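Local coordinates for protein acetyl-CoA acetyltransferase (Bacillus anthracis, PDB 3SS6) that probably catalyses the thiolase reaction that condenses two acetyl-CoA molecules into acetoacetyl-CoA with release of coenzyme A, at residues 6-11 against 274-279; 256-261 against 359-364; 312-317 against 370-375; 365-370 against 389-394. All coordinates share one frame; numbering follows the deposited sequence.

Contact 1: residues 6-11 against 274-279; sequences NVVITA and LARIVG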
loop_
_atom_site.group_PDB
_atom_site.type_symbol
_atom_site.label_atom_id
_atom_site.label_comp_id
_atom_site.label_asym_id
_atom_site.label_seq_id
_atom_site.Cartn_x
_atom_site.Cartn_y
_atom_site.Cartn_z
ATOM N N ASN A 6 -7.439 -6.572 50.179
ATOM C CA ASN A 6 -8.082 -5.355 49.700
ATOM C C ASN A 6 -7.143 -4.662 48.735
ATOM O O ASN A 6 -5.928 -4.673 48.940
ATOM C CB ASN A 6 -8.391 -4.396 50.851
ATOM C CG ASN A 6 -9.443 -4.935 51.811
ATOM O OD1 ASN A 6 -10.148 -5.895 51.507
ATOM N ND2 ASN A 6 -9.572 -4.283 52.975
ATOM N N VAL A 7 -7.707 -4.038 47.705
ATOM C CA VAL A 7 -6.920 -3.340 46.686
ATOM C C VAL A 7 -7.033 -1.823 46.864
ATOM O O VAL A 7 -8.133 -1.273 46.875
ATOM C CB VAL A 7 -7.401 -3.709 45.291
ATOM C CG1 VAL A 7 -6.526 -3.021 44.228
ATOM C CG2 VAL A 7 -7.377 -5.225 45.115
ATOM N N VAL A 8 -5.897 -1.151 47.005
ATOM C CA VAL A 8 -5.890 0.300 47.122
ATOM C C VAL A 8 -5.090 0.913 45.985
ATOM O O VAL A 8 -4.298 0.241 45.323
ATOM C CB VAL A 8 -5.350 0.788 48.496
ATOM C CG1 VAL A 8 -6.226 0.244 49.626
ATOM C CG2 VAL A 8 -3.905 0.379 48.682
ATOM N N ILE A 9 -5.324 2.197 45.755
ATOM C CA ILE A 9 -4.744 2.919 44.635
ATOM C C ILE A 9 -3.914 4.045 45.221
ATOM O O ILE A 9 -4.441 4.878 45.958
ATOM C CB ILE A 9 -5.862 3.524 43.759
ATOM C CG1 ILE A 9 -6.670 2.407 43.087
ATOM C CG2 ILE A 9 -5.276 4.458 42.691
ATOM C CD1 ILE A 9 -8.049 2.848 42.618
ATOM N N THR A 10 -2.624 4.079 44.900
ATOM C CA THR A 10 -1.737 5.076 45.520
ATOM C C THR A 10 -1.332 6.247 44.618
ATOM O O THR A 10 -0.767 7.244 45.101
ATOM C CB THR A 10 -0.466 4.410 46.087
ATOM O OG1 THR A 10 0.258 3.781 45.025
ATOM C CG2 THR A 10 -0.837 3.375 47.146
ATOM N N ALA A 11 -1.608 6.128 43.323
ATOM C CA ALA A 11 -1.350 7.207 42.374
ATOM C C ALA A 11 -2.306 7.035 41.217
ATOM O O ALA A 11 -2.723 5.913 40.914
ATOM C CB ALA A 11 0.103 7.180 41.868
ATOM N N LEU A 274 -5.003 6.948 47.800
ATOM C CA LEU A 274 -6.016 7.878 47.320
ATOM C C LEU A 274 -7.402 7.273 47.451
ATOM O O LEU A 274 -8.377 7.988 47.705
ATOM C CB LEU A 274 -5.779 8.200 45.835
ATOM C CG LEU A 274 -4.445 8.830 45.452
ATOM C CD1 LEU A 274 -4.325 8.896 43.932
ATOM C CD2 LEU A 274 -4.314 10.221 46.060
ATOM N N ALA A 275 -7.487 5.958 47.255
ATOM C CA ALA A 275 -8.776 5.293 47.118
ATOM C C ALA A 275 -8.641 3.783 47.246
ATOM O O ALA A 275 -7.543 3.243 47.131
ATOM C CB ALA A 275 -9.388 5.638 45.751
ATOM N N ARG A 276 -9.769 3.112 47.476
ATOM C CA ARG A 276 -9.822 1.656 47.434
ATOM C C ARG A 276 -10.809 1.205 46.367
ATOM O O ARG A 276 -11.753 1.926 46.021
ATOM C CB ARG A 276 -10.223 1.074 48.796
ATOM C CG ARG A 276 -11.684 1.340 49.181
ATOM C CD ARG A 276 -12.103 0.565 50.450
ATOM N NE ARG A 276 -11.380 1.023 51.636
ATOM C CZ ARG A 276 -10.312 0.418 52.147
ATOM N NH1 ARG A 276 -9.830 -0.688 51.588
ATOM N NH2 ARG A 276 -9.727 0.917 53.227
ATOM N N ILE A 277 -10.582 0.016 45.829
ATOM C CA ILE A 277 -11.558 -0.580 44.930
ATOM C C ILE A 277 -12.493 -1.459 45.755
ATOM O O ILE A 277 -12.037 -2.335 46.499
ATOM C CB ILE A 277 -10.871 -1.398 43.819
ATOM C CG1 ILE A 277 -10.120 -0.456 42.875
ATOM C CG2 ILE A 277 -11.916 -2.185 43.025
ATOM C CD1 ILE A 277 -9.188 -1.150 41.874
ATOM N N VAL A 278 -13.799 -1.217 45.661
ATOM C CA VAL A 278 -14.735 -2.072 46.394
ATOM C C VAL A 278 -15.470 -3.103 45.537
ATOM O O VAL A 278 -16.050 -4.040 46.078
ATOM C CB VAL A 278 -15.747 -1.268 47.240
ATOM C CG1 VAL A 278 -15.017 -0.460 48.320
ATOM C CG2 VAL A 278 -16.585 -0.372 46.371
ATOM N N GLY A 279 -15.441 -2.939 44.214
ATOM C CA GLY A 279 -16.082 -3.902 43.329
ATOM C C GLY A 279 -15.985 -3.523 41.867
ATOM O O GLY A 279 -15.590 -2.418 41.529
HETATM O O HOH W 1 -10.331 -4.538 46.941
#

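Contact 2: residues 256-261 against 359-364; sequences AVLVLM and ITVSLI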
loop_
_atom_site.group_PDB
_atom_site.type_symbol
_atom_site.label_atom_id
_atom_site.label_comp_id
_atom_site.label_asym_id
_atom_site.label_seq_id
_atom_site.Cartn_x
_atom_site.Cartn_y
_atom_site.Cartn_z
ATOM N N ALA A 256 -3.288 6.830 30.522
ATOM C CA ALA A 256 -3.676 7.032 31.917
ATOM C C ALA A 256 -3.286 5.805 32.725
ATOM O O ALA A 256 -3.472 4.677 32.269
ATOM C CB ALA A 256 -5.181 7.287 32.020
ATOM N N VAL A 257 -2.751 6.022 33.925
ATOM C CA VAL A 257 -2.097 4.950 34.670
ATOM C C VAL A 257 -2.407 5.099 36.159
ATOM O O VAL A 257 -2.397 6.212 36.680
ATOM C CB VAL A 257 -0.553 5.051 34.472
ATOM C CG1 VAL A 257 0.175 4.058 35.316
ATOM C CG2 VAL A 257 -0.181 4.832 32.989
ATOM N N LEU A 258 -2.704 3.985 36.823
ATOM C CA LEU A 258 -2.842 3.966 38.279
ATOM C C LEU A 258 -1.757 3.067 38.857
ATOM O O LEU A 258 -1.324 2.113 38.210
ATOM C CB LEU A 258 -4.199 3.393 38.694
ATOM C CG LEU A 258 -5.476 4.215 38.533
ATOM C CD1 LEU A 258 -5.702 4.588 37.071
ATOM C CD2 LEU A 258 -6.621 3.373 39.071
ATOM N N VAL A 259 -1.337 3.352 40.091
ATOM C CA VAL A 259 -0.521 2.397 40.831
ATOM C C VAL A 259 -1.439 1.752 41.863
ATOM O O VAL A 259 -2.096 2.452 42.647
ATOM C CB VAL A 259 0.680 3.065 41.548
ATOM C CG1 VAL A 259 1.434 2.030 42.394
ATOM C CG2 VAL A 259 1.620 3.726 40.522
ATOM N N LEU A 260 -1.515 0.424 41.833
ATOM C CA LEU A 260 -2.365 -0.319 42.755
ATOM C C LEU A 260 -1.511 -1.248 43.592
ATOM O O LEU A 260 -0.496 -1.763 43.117
ATOM C CB LEU A 260 -3.401 -1.149 41.977
ATOM C CG LEU A 260 -4.343 -0.367 41.059
ATOM C CD1 LEU A 260 -3.818 -0.324 39.597
ATOM C CD2 LEU A 260 -5.721 -0.992 41.099
ATOM N N MET A 261 -1.920 -1.489 44.836
ATOM C CA MET A 261 -1.210 -2.455 45.664
ATOM C C MET A 261 -2.159 -3.003 46.728
ATOM O O MET A 261 -3.280 -2.521 46.874
ATOM C CB MET A 261 0.033 -1.814 46.308
ATOM C CG MET A 261 -0.294 -0.688 47.302
ATOM S SD MET A 261 1.203 0.088 47.966
ATOM C CE MET A 261 1.843 0.868 46.472
ATOM N N ILE A 359 -11.190 7.951 32.952
ATOM C CA ILE A 359 -12.330 8.396 33.751
ATOM C C ILE A 359 -12.167 7.985 35.206
ATOM O O ILE A 359 -12.693 8.651 36.101
ATOM C CB ILE A 359 -13.706 7.946 33.177
ATOM C CG1 ILE A 359 -13.881 6.422 33.233
ATOM C CG2 ILE A 359 -13.882 8.491 31.755
ATOM C CD1 ILE A 359 -15.278 5.945 32.773
ATOM N N THR A 360 -11.419 6.908 35.449
ATOM C CA THR A 360 -11.165 6.472 36.826
ATOM C C THR A 360 -10.194 7.444 37.508
ATOM O O THR A 360 -10.406 7.856 38.651
ATOM C CB THR A 360 -10.645 5.020 36.877
ATOM O OG1 THR A 360 -11.599 4.155 36.231
ATOM C CG2 THR A 360 -10.450 4.560 38.325
ATOM N N VAL A 361 -9.134 7.812 36.800
ATOM C CA VAL A 361 -8.218 8.853 37.288
ATOM C C VAL A 361 -8.991 10.119 37.654
ATOM O O VAL A 361 -8.832 10.676 38.747
ATOM C CB VAL A 361 -7.145 9.196 36.229
ATOM C CG1 VAL A 361 -6.382 10.479 36.603
ATOM C CG2 VAL A 361 -6.182 8.047 36.042
ATOM N N SER A 362 -9.823 10.588 36.731
ATOM C CA SER A 362 -10.573 11.823 36.955
ATOM C C SER A 362 -11.543 11.730 38.136
ATOM O O SER A 362 -11.660 12.662 38.954
ATOM C CB SER A 362 -11.303 12.215 35.674
ATOM O OG SER A 362 -10.352 12.424 34.629
ATOM N N LEU A 363 -12.239 10.604 38.227
ATOM C CA LEU A 363 -13.155 10.374 39.332
ATOM C C LEU A 363 -12.443 10.433 40.677
ATOM O O LEU A 363 -12.917 11.072 41.615
ATOM C CB LEU A 363 -13.835 9.015 39.170
ATOM C CG LEU A 363 -14.831 8.603 40.251
ATOM C CD1 LEU A 363 -15.996 9.588 40.360
ATOM C CD2 LEU A 363 -15.343 7.205 39.887
ATOM N N ILE A 364 -11.305 9.755 40.777
ATOM C CA ILE A 364 -10.579 9.710 42.042
ATOM C C ILE A 364 -10.221 11.107 42.525
ATOM O O ILE A 364 -10.443 11.456 43.687
ATOM C CB ILE A 364 -9.303 8.866 41.923
ATOM C CG1 ILE A 364 -9.663 7.385 41.790
ATOM C CG2 ILE A 364 -8.411 9.091 43.134
ATOM C CD1 ILE A 364 -8.522 6.513 41.284
#

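Contact 3: residues 312-317 against 370-375; sequences ADLLEI and RGLEKG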
loop_
_atom_site.group_PDB
_atom_site.type_symbol
_atom_site.label_atom_id
_atom_site.label_comp_id
_atom_site.label_asym_id
_atom_site.label_seq_id
_atom_site.Cartn_x
_atom_site.Cartn_y
_atom_site.Cartn_z
ATOM N N ALA A 312 -24.031 6.601 45.651
ATOM C CA ALA A 312 -22.878 7.102 44.910
ATOM C C ALA A 312 -22.834 8.623 45.004
ATOM O O ALA A 312 -23.848 9.297 44.795
ATOM C CB ALA A 312 -22.919 6.652 43.455
ATOM N N ASP A 313 -21.668 9.161 45.342
ATOM C CA ASP A 313 -21.495 10.607 45.436
ATOM C C ASP A 313 -21.205 11.247 44.081
ATOM O O ASP A 313 -21.687 12.349 43.790
ATOM C CB ASP A 313 -20.386 10.943 46.431
ATOM C CG ASP A 313 -20.745 10.553 47.849
ATOM O OD1 ASP A 313 -21.837 10.952 48.316
ATOM O OD2 ASP A 313 -19.943 9.845 48.496
ATOM N N LEU A 314 -20.405 10.559 43.267
ATOM C CA LEU A 314 -20.102 11.004 41.913
ATOM C C LEU A 314 -20.060 9.819 40.968
ATOM O O LEU A 314 -19.685 8.715 41.363
ATOM C CB LEU A 314 -18.741 11.691 41.857
ATOM C CG LEU A 314 -18.606 13.049 42.550
ATOM C CD1 LEU A 314 -17.172 13.532 42.406
ATOM C CD2 LEU A 314 -19.575 14.087 41.973
ATOM N N LEU A 315 -20.425 10.060 39.714
ATOM C CA LEU A 315 -20.291 9.048 38.678
ATOM C C LEU A 315 -19.565 9.623 37.468
ATOM O O LEU A 315 -19.746 10.795 37.109
ATOM C CB LEU A 315 -21.662 8.500 38.239
ATOM C CG LEU A 315 -22.574 7.809 39.262
ATOM C CD1 LEU A 315 -23.423 8.831 40.005
ATOM C CD2 LEU A 315 -23.476 6.780 38.571
ATOM N N GLU A 316 -18.763 8.776 36.836
ATOM C CA GLU A 316 -18.226 9.043 35.508
ATOM C C GLU A 316 -18.818 7.983 34.599
ATOM O O GLU A 316 -18.584 6.799 34.801
ATOM C CB GLU A 316 -16.704 8.905 35.490
ATOM C CG GLU A 316 -15.953 10.076 36.119
ATOM C CD GLU A 316 -15.894 11.284 35.207
ATOM O OE1 GLU A 316 -15.626 11.107 34.001
ATOM O OE2 GLU A 316 -16.120 12.411 35.696
ATOM N N ILE A 317 -19.625 8.416 33.638
ATOM C CA ILE A 317 -20.200 7.541 32.615
ATOM C C ILE A 317 -19.693 8.055 31.280
ATOM O O ILE A 317 -20.135 9.117 30.838
ATOM C CB ILE A 317 -21.746 7.645 32.576
ATOM C CG1 ILE A 317 -22.359 7.419 33.963
ATOM C CG2 ILE A 317 -22.320 6.662 31.551
ATOM C CD1 ILE A 317 -22.111 6.036 34.521
ATOM N N ARG A 370 -13.759 17.316 46.189
ATOM C CA ARG A 370 -15.048 17.627 46.816
ATOM C C ARG A 370 -15.191 17.066 48.235
ATOM O O ARG A 370 -16.171 17.362 48.933
ATOM C CB ARG A 370 -16.205 17.116 45.957
ATOM C CG ARG A 370 -16.338 17.802 44.613
ATOM C CD ARG A 370 -17.568 17.319 43.861
ATOM N NE ARG A 370 -17.717 18.012 42.587
ATOM C CZ ARG A 370 -18.868 18.481 42.120
ATOM N NH1 ARG A 370 -19.983 18.331 42.829
ATOM N NH2 ARG A 370 -18.900 19.106 40.948
ATOM N N GLY A 371 -14.228 16.259 48.667
ATOM C CA GLY A 371 -14.294 15.639 49.984
ATOM C C GLY A 371 -15.389 14.585 50.089
ATOM O O GLY A 371 -15.976 14.379 51.160
ATOM N N LEU A 372 -15.664 13.915 48.974
ATOM C CA LEU A 372 -16.699 12.887 48.918
ATOM C C LEU A 372 -16.074 11.490 48.844
ATOM O O LEU A 372 -14.888 11.354 48.551
ATOM C CB LEU A 372 -17.596 13.118 47.700
ATOM C CG LEU A 372 -18.307 14.478 47.680
ATOM C CD1 LEU A 372 -18.930 14.733 46.308
ATOM C CD2 LEU A 372 -19.351 14.546 48.780
ATOM N N GLU A 373 -16.878 10.459 49.100
ATOM C CA GLU A 373 -16.354 9.093 49.226
ATOM C C GLU A 373 -16.631 8.161 48.052
ATOM O O GLU A 373 -15.703 7.591 47.469
ATOM C CB GLU A 373 -16.895 8.440 50.503
ATOM C CG GLU A 373 -16.374 7.032 50.730
ATOM C CD GLU A 373 -16.880 6.407 52.020
ATOM O OE1 GLU A 373 -18.098 6.479 52.300
ATOM O OE2 GLU A 373 -16.052 5.848 52.759
ATOM N N LYS A 374 -17.906 7.975 47.723
ATOM C CA LYS A 374 -18.294 6.875 46.834
ATOM C C LYS A 374 -18.391 7.250 45.360
ATOM O O LYS A 374 -19.098 8.191 44.994
ATOM C CB LYS A 374 -19.621 6.261 47.305
ATOM C CG LYS A 374 -19.542 5.596 48.675
ATOM C CD LYS A 374 -20.823 4.856 49.002
ATOM C CE LYS A 374 -20.713 4.117 50.339
ATOM N NZ LYS A 374 -20.580 5.060 51.481
ATOM N N GLY A 375 -17.691 6.494 44.518
ATOM C CA GLY A 375 -17.638 6.769 43.088
ATOM C C GLY A 375 -17.971 5.551 42.245
ATOM O O GLY A 375 -17.653 4.422 42.611
#

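Contact 4: residues 365-370 against 389-394; sequences HELKRR and LFIEAL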
loop_
_atom_site.group_PDB
_atom_site.type_symbol
_atom_site.label_atom_id
_atom_site.label_comp_id
_atom_site.label_asym_id
_atom_site.label_seq_id
_atom_site.Cartn_x
_atom_site.Cartn_y
_atom_site.Cartn_z
ATOM N N HIS A 365 -9.699 11.922 41.616
ATOM C CA HIS A 365 -9.274 13.262 41.979
ATOM C C HIS A 365 -10.437 14.186 42.306
ATOM O O HIS A 365 -10.314 15.031 43.192
ATOM C CB HIS A 365 -8.376 13.848 40.886
ATOM C CG HIS A 365 -7.014 13.230 40.856
ATOM N ND1 HIS A 365 -6.002 13.627 41.703
ATOM C CD2 HIS A 365 -6.507 12.217 40.114
ATOM C CE1 HIS A 365 -4.925 12.896 41.471
ATOM N NE2 HIS A 365 -5.206 12.031 40.513
ATOM N N GLU A 366 -11.559 14.026 41.604
ATOM C CA GLU A 366 -12.709 14.896 41.860
ATOM C C GLU A 366 -13.418 14.523 43.165
ATOM O O GLU A 366 -13.862 15.399 43.901
ATOM C CB GLU A 366 -13.673 14.912 40.657
ATOM C CG GLU A 366 -14.900 15.850 40.793
ATOM C CD GLU A 366 -14.556 17.348 40.862
ATOM O OE1 GLU A 366 -13.387 17.731 40.654
ATOM O OE2 GLU A 366 -15.478 18.148 41.123
ATOM N N LEU A 367 -13.530 13.231 43.461
ATOM C CA LEU A 367 -14.037 12.822 44.772
ATOM C C LEU A 367 -13.206 13.489 45.865
ATOM O O LEU A 367 -13.747 14.075 46.806
ATOM C CB LEU A 367 -13.981 11.302 44.934
ATOM C CG LEU A 367 -15.032 10.460 44.200
ATOM C CD1 LEU A 367 -14.633 8.994 44.242
ATOM C CD2 LEU A 367 -16.427 10.663 44.816
ATOM N N LYS A 368 -11.888 13.412 45.731
ATOM C CA LYS A 368 -11.009 13.986 46.753
ATOM C C LYS A 368 -11.155 15.503 46.857
ATOM O O LYS A 368 -11.210 16.056 47.961
ATOM C CB LYS A 368 -9.554 13.589 46.499
ATOM C CG LYS A 368 -9.277 12.117 46.818
ATOM C CD LYS A 368 -7.788 11.800 46.782
ATOM C CE LYS A 368 -7.011 12.640 47.797
ATOM N NZ LYS A 368 -7.388 12.308 49.207
ATOM N N ARG A 369 -11.233 16.173 45.713
ATOM C CA ARG A 369 -11.397 17.624 45.691
ATOM C C ARG A 369 -12.677 18.060 46.405
ATOM O O ARG A 369 -12.680 19.052 47.148
ATOM C CB ARG A 369 -11.383 18.152 44.245
ATOM C CG ARG A 369 -11.291 19.678 44.160
ATOM C CD ARG A 369 -11.522 20.188 42.736
ATOM N NE ARG A 369 -12.918 20.065 42.333
ATOM C CZ ARG A 369 -13.894 20.891 42.715
ATOM N NH1 ARG A 369 -13.638 21.916 43.523
ATOM N NH2 ARG A 369 -15.133 20.692 42.286
ATOM N N ARG A 370 -13.759 17.316 46.189
ATOM C CA ARG A 370 -15.048 17.627 46.816
ATOM C C ARG A 370 -15.191 17.066 48.235
ATOM O O ARG A 370 -16.171 17.362 48.933
ATOM C CB ARG A 370 -16.205 17.116 45.957
ATOM C CG ARG A 370 -16.338 17.802 44.613
ATOM C CD ARG A 370 -17.568 17.319 43.861
ATOM N NE ARG A 370 -17.717 18.012 42.587
ATOM C CZ ARG A 370 -18.868 18.481 42.120
ATOM N NH1 ARG A 370 -19.983 18.331 42.829
ATOM N NH2 ARG A 370 -18.900 19.106 40.948
ATOM N N LEU A 389 -16.881 0.127 37.636
ATOM C CA LEU A 389 -15.880 0.055 38.685
ATOM C C LEU A 389 -16.366 0.887 39.866
ATOM O O LEU A 389 -16.826 2.016 39.690
ATOM C CB LEU A 389 -14.548 0.609 38.153
ATOM C CG LEU A 389 -13.366 0.571 39.120
ATOM C CD1 LEU A 389 -13.037 -0.858 39.522
ATOM C CD2 LEU A 389 -12.158 1.244 38.472
ATOM N N PHE A 390 -16.285 0.318 41.066
ATOM C CA PHE A 390 -16.840 0.944 42.268
ATOM C C PHE A 390 -15.698 1.246 43.219
ATOM O O PHE A 390 -14.945 0.345 43.587
ATOM C CB PHE A 390 -17.863 0.009 42.916
ATOM C CG PHE A 390 -19.029 -0.293 42.025
ATOM C CD1 PHE A 390 -20.233 0.376 42.185
ATOM C CD2 PHE A 390 -18.899 -1.209 40.988
ATOM C CE1 PHE A 390 -21.307 0.113 41.335
ATOM C CE2 PHE A 390 -19.960 -1.474 40.130
ATOM C CZ PHE A 390 -21.168 -0.822 40.307
ATOM N N ILE A 391 -15.547 2.515 43.583
ATOM C CA ILE A 391 -14.416 2.924 44.407
ATOM C C ILE A 391 -14.840 3.792 45.587
ATOM O O ILE A 391 -15.927 4.384 45.589
ATOM C CB ILE A 391 -13.358 3.694 43.593
ATOM C CG1 ILE A 391 -13.930 5.014 43.087
ATOM C CG2 ILE A 391 -12.836 2.852 42.425
ATOM C CD1 ILE A 391 -12.864 5.939 42.525
ATOM N N GLU A 392 -13.988 3.836 46.605
ATOM C CA GLU A 392 -14.188 4.757 47.726
ATOM C C GLU A 392 -12.916 5.562 47.906
ATOM O O GLU A 392 -11.842 4.994 48.092
ATOM C CB GLU A 392 -14.527 3.998 49.017
ATOM C CG GLU A 392 -15.887 3.309 48.952
ATOM C CD GLU A 392 -16.210 2.463 50.174
ATOM O OE1 GLU A 392 -15.304 2.168 50.983
ATOM O OE2 GLU A 392 -17.393 2.089 50.317
ATOM N N ALA A 393 -13.035 6.882 47.850
ATOM C CA ALA A 393 -11.898 7.744 48.139
ATOM C C ALA A 393 -11.563 7.637 49.622
ATOM O O ALA A 393 -12.456 7.518 50.471
ATOM C CB ALA A 393 -12.210 9.187 47.767
ATOM N N LEU A 394 -10.277 7.680 49.942
ATOM C CA LEU A 394 -9.868 7.542 51.334
ATOM C C LEU A 394 -9.599 8.901 51.965
ATOM O O LEU A 394 -9.232 9.854 51.280
ATOM C CB LEU A 394 -8.652 6.622 51.453
ATOM C CG LEU A 394 -8.933 5.195 50.965
ATOM C CD1 LEU A 394 -7.708 4.293 51.107
ATOM C CD2 LEU A 394 -10.120 4.605 51.720
ATOM O OXT LEU A 394 -9.764 9.065 53.174
#

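Contact 1: residues 6-11 against 274-279
A classic beta bulge, in which L274 and A275 both face I9, begins the antiparallel pairing of strands 7-11 and 275-279 inside the large mixed sheet. The carbonyl of I9 takes the N-H of L274, with I9 O to L274 N at 2.8 Å, and a weak second bond from A275 N. Beyond the bulge I9 N donates to A275 O at 2.8 Å, and I277 N meets V7 O at 3.0 Å with an N-H...O angle of 167°. Further along, one water bridges the two strands, accepting from V7 N and donating to I277 O. V7, I9, A275 and I277 share one face of the sheet. There V7 and I277 run side by side, V7 CG1 lying 4.0 Å from I277 CD1, while I9 crosses I277 at about a right angle with its CD1 3.9 Å from I277 CG1. With I9 CG1 beside the backbone N (chi1 -66°), the delta methyl is carried towards that isoleucine. V7 and I277 also touch helix 93-107. On the other face V8 CG1 rests obliquely near the R276 guanidinium, and the N6 amide is turned 80° to the guanidinium plane. The two polar groups do not bond to each other; E263 receives both, R276 NH2 through a salt bridge and N6 ND2 through a hydrogen bond, which fixes the pair side by side. This is the pairing by which strands of the N-terminal and C-terminal thiolase halves become neighbours in one sheet.

Contact 2: residues 256-261 against 359-364
Apolar packing of a helix on a sheet joins L258 of strand 252-262 to V361, T360 and I364 of helix 352-370, deep in the interior and without a hydrogen bond between the two segments. The short axes pass 8.6 Å apart at an angle of 60°, which limits the meeting to the stretch around A256 and L258. L258 carries most of it by splitting its two methyls. CD1 reaches V361 CG2 at 3.6 Å, the two side chains lying alongside each other and pointing opposite ways, whereas CD2 touches both T360 CG2 (4.1 Å) and I364 CD1 (4.3 Å). V361 CG2 also touches the small A256, CB to CG2 4.2 Å, and so spans two residues of the same strand face. In T360 a chi1 of -57° puts OG1 beside the backbone N and leaves CG2 anti to it, offering the methyl to L258, while OG1 is bonded to G356 O one turn back, a satisfied polar atom in an apolar setting. Around this core, I98 of helix 93-107 packs on L258 and M95 of the same helix on T360, while V257 and V259 turn to the other face of the sheet against helix 29-43, leaving strand 252-262 sandwiched between helices.

Contact 3: residues 312-317 against 370-375
The loop at D313 and the start of strand 314-317 run parallel to the beginning of strand 374-381, L314 pairing with G375, and K374 O accepts two successive N-H groups, D313 N at 2.8 Å and L314 N at 3.2 Å. The bond from L314 is nearly collinear with the carbonyl; that from D313 arrives more bent. D313 returns the favour through its carboxylate. OD2 takes K374 N at 2.9 Å on its anti side, an almost straight bond of 171°, and E373 N at 3.2 Å from above the carboxylate plane. Chi1 of -66° sets CG beside D313's own backbone N and brings OD2 within reach of both amides. Next to it D313 CB packs on L372 CB at 3.8 Å. L314 crosses L372 at about a right angle, CG to L372 CD1 4.1 Å, and its CD2 lies over one face of the guanidinium of R370, a partner of E366. K374 NZ meanwhile forms a salt bridge with E373 OE1. Two acceptor atoms, D313 OD2 and K374 O, thus each gather two N-H groups and tie the start of strand 374-381 to the residues leading into edge strand 314-317; the two amides at OD2 would be expected to favour a charged aspartate.

Contact 4: residues 365-370 against 389-394
L367 lies over I391 and A393, packing on the residues of strand 389-393 that face helix 365-370 next to the C-terminus. Its CD1 meets I391 CD1 at 3.9 Å, the two side chains meeting at a slant, while nearer the backbone L367 CB touches A393 CB at 4.0 Å. Alanine's short side chain lets the helix come in closely there, K368 and A393 being the nearest residues by CA. I391 has CG1 tucked between its backbone N and carbonyl carbon (chi1 65°), which aims the chain at the helix; L363 and I364 of the preceding turn touch it too. The helix axis passes 8.7 Å from that of the strand, inclined by 35°. K368, bent at its last two torsions, lays its aliphatic CG against A393 CB at 4.3 Å and carries NZ to within 3.7 Å of L394 O, a carboxylate oxygen of the chain end; at this range it is proximity rather than a bond. Away from the strand, E366 organises the arginines. R369 takes it side-on, NE to OE1 at 2.9 Å and NH2 to OE2 at 2.8 Å, both on the syn side, and R370 NE reaches OE2 from the anti side at 2.7 Å. Y196 adds a cation-pi contact to R369. Apolar methyls therefore join helix to strand, while E366, R369 and R370 pair with one another along the helix, and the C-terminal carboxylate probably feels the K368 ammonium electrostatically without being held by it.

How the contacts relate
All four contacts reach the same mixed sheet. Contacts 1 and 2, centres 9 Å apart, share adjacent strands, with T10 N to V259 O at 2.8 Å, and contact 1 passes to contact 4 through V278 N to F390 O, also 2.8 Å. Contacts 3 and 4 lie 6 Å apart by centres and share R370; E373 O and A393 N are 2.8 Å apart. Helix 352-370 joins contacts 2 and 4, I364 CG1 meeting I391 CD1 at 3.6 Å, and contact 2 touches contact 3 through L363 CD1 and L314 CB at 3.8 Å. A potassium ion lies about 4 Å from the L274 side chain of contact 1. C91, oxidised to S-hydroxycysteine, lies just before helix 93-107, which packs on contacts 1 and 2.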